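PDB 2YV3: aspartate-semialdehyde dehydrogenase from Thermus thermophilus, which probably catalyses the NADPH-dependent reductive dephosphorylation of L-aspartyl-4-phosphate to L-aspartate-semialdehyde, a step on the route to lysine, methionine and threonine. Local coordinates for residues A[114-117]-A[118-122]. Numbering follows the deposited sequence.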
loop_
_atom_site.group_PDB
_atom_site.type_symbol
_atom_site.label_atom_id
_atom_site.label_comp_id
_atom_site.label_asym_id
_atom_site.label_seq_id
_atom_site.Cartn_x
_atom_site.Cartn_y
_atom_site.Cartn_z
ATOM N N PHE A 114 -22.667 -26.597 -9.231
ATOM C CA PHE A 114 -23.681 -27.426 -9.846
ATOM C C PHE A 114 -24.993 -26.683 -10.057
ATOM O O PHE A 114 -26.017 -27.269 -10.426
ATOM C CB PHE A 114 -23.834 -28.694 -9.007
ATOM C CG PHE A 114 -22.508 -29.314 -8.630
ATOM C CD1 PHE A 114 -21.665 -29.836 -9.610
ATOM C CD2 PHE A 114 -22.062 -29.296 -7.309
ATOM C CE1 PHE A 114 -20.399 -30.321 -9.285
ATOM C CE2 PHE A 114 -20.804 -29.778 -6.977
ATOM C CZ PHE A 114 -19.968 -30.290 -7.967
ATOM N N GLN A 115 -24.943 -25.373 -9.848
ATOM C CA GLN A 115 -26.116 -24.547 -10.073
ATOM C C GLN A 115 -25.916 -23.865 -11.423
ATOM O O GLN A 115 -26.790 -23.152 -11.923
ATOM C CB GLN A 115 -26.282 -23.502 -8.980
ATOM C CG GLN A 115 -27.726 -23.106 -8.830
ATOM C CD GLN A 115 -27.930 -21.981 -7.857
ATOM O OE1 GLN A 115 -27.363 -21.982 -6.763
ATOM N NE2 GLN A 115 -28.760 -21.012 -8.243
ATOM N N HIS A 116 -24.745 -24.101 -12.007
ATOM C CA HIS A 116 -24.416 -23.552 -13.309
ATOM C C HIS A 116 -25.328 -24.200 -14.342
ATOM O O HIS A 116 -25.873 -25.281 -14.112
ATOM C CB HIS A 116 -22.974 -23.880 -13.679
ATOM C CG HIS A 116 -22.833 -25.138 -14.476
ATOM N ND1 HIS A 116 -23.362 -25.276 -15.741
ATOM C CD2 HIS A 116 -22.217 -26.312 -14.197
ATOM C CE1 HIS A 116 -23.075 -26.477 -16.209
ATOM N NE2 HIS A 116 -22.380 -27.127 -15.293
ATOM N N ARG A 117 -25.468 -23.535 -15.483
ATOM C CA ARG A 117 -26.279 -24.018 -16.595
ATOM C C ARG A 117 -25.468 -23.938 -17.893
ATOM O O ARG A 117 -26.042 -23.970 -18.978
ATOM C CB ARG A 117 -27.562 -23.180 -16.741
ATOM C CG ARG A 117 -28.707 -23.560 -15.787
ATOM C CD ARG A 117 -29.957 -22.684 -16.003
ATOM N NE ARG A 117 -30.399 -22.646 -17.404
ATOM C CZ ARG A 117 -30.910 -23.679 -18.069
ATOM N NH1 ARG A 117 -31.053 -24.850 -17.469
ATOM N NH2 ARG A 117 -31.272 -23.540 -19.337
ATOM N N GLY A 118 -24.144 -23.823 -17.775
ATOM C CA GLY A 118 -23.291 -23.746 -18.951
ATOM C C GLY A 118 -21.966 -23.017 -18.744
ATOM O O GLY A 118 -20.946 -23.365 -19.354
ATOM N N ILE A 119 -21.975 -22.001 -17.884
ATOM C CA ILE A 119 -20.777 -21.221 -17.599
ATOM C C ILE A 119 -20.639 -21.000 -16.093
ATOM O O ILE A 119 -21.593 -21.112 -15.340
ATOM C CB ILE A 119 -20.837 -19.818 -18.264
ATOM C CG1 ILE A 119 -21.443 -19.909 -19.670
ATOM C CG2 ILE A 119 -19.434 -19.199 -18.301
ATOM C CD1 ILE A 119 -20.594 -20.634 -20.688
ATOM N N ILE A 120 -19.436 -20.672 -15.663
ATOM C CA ILE A 120 -19.166 -20.409 -14.260
ATOM C C ILE A 120 -18.182 -19.270 -14.286
ATOM O O ILE A 120 -17.192 -19.340 -15.006
ATOM C CB ILE A 120 -18.505 -21.618 -13.550
ATOM C CG1 ILE A 120 -19.563 -22.683 -13.244
ATOM C CG2 ILE A 120 -17.790 -21.153 -12.284
ATOM C CD1 ILE A 120 -19.084 -23.813 -12.326
ATOM N N ALA A 121 -18.457 -18.222 -13.514
ATOM C CA ALA A 121 -17.583 -17.058 -13.475
ATOM C C ALA A 121 -16.480 -17.171 -12.450
ATOM O O ALA A 121 -16.729 -17.441 -11.283
ATOM C CB ALA A 121 -18.384 -15.821 -13.204
ATOM N N ASN A 122 -15.252 -16.971 -12.915
ATOM C CA ASN A 122 -14.060 -16.995 -12.072
ATOM C C ASN A 122 -13.968 -15.568 -11.501
ATOM O O ASN A 122 -14.056 -14.576 -12.240
ATOM C CB ASN A 122 -12.842 -17.320 -12.943
ATOM C CG ASN A 122 -11.606 -17.633 -12.141
ATOM O OD1 ASN A 122 -11.623 -18.498 -11.281
ATOM N ND2 ASN A 122 -10.514 -16.939 -12.439
#
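H116 and G118 meet where the chain turns into strand 119-121, the edge strand of the parallel part of the Rossmann-type NAD-binding domain, beside strand 87-90. The imidazole turns its edge to the backbone that follows it: chi1 of 93° swings the ring toward the next residues, and the amide N of G118 reaches the ring edge, in the plane of the ring, at ND1 of H116. The amide N of G118 lies 2.6 Å from ND1 of H116, but the N-H points well off the line to the acceptor, with an angle of 126° at the hydrogen, and the bond is weak. The backbone of G118, as modelled, probably suits glycine. CB of R117 lies 3.6 Å from the amide N of G118. From G118 on the chain pairs with strand 87-90 through backbone bonds of G118 and I120 to V88, while I119 packs on A78 and A82 of helix 70-83, and I120, on the other side of the strand, touches I113, P102 and Q322. Without the imidazole, as with an alanine here in place of H116, the G118 amide would probably lose this weak acceptor and the contact of the H116 side chain with L87 would shrink. Further along, the carbonyl of N122 bonds to NE of R96, a predicted phosphate-binding residue, consistent with the strand's exit lying near that site. CB of H116 lies 3.6 Å from CG1 of I120 and 3.5 Å from the carbonyl O of I119.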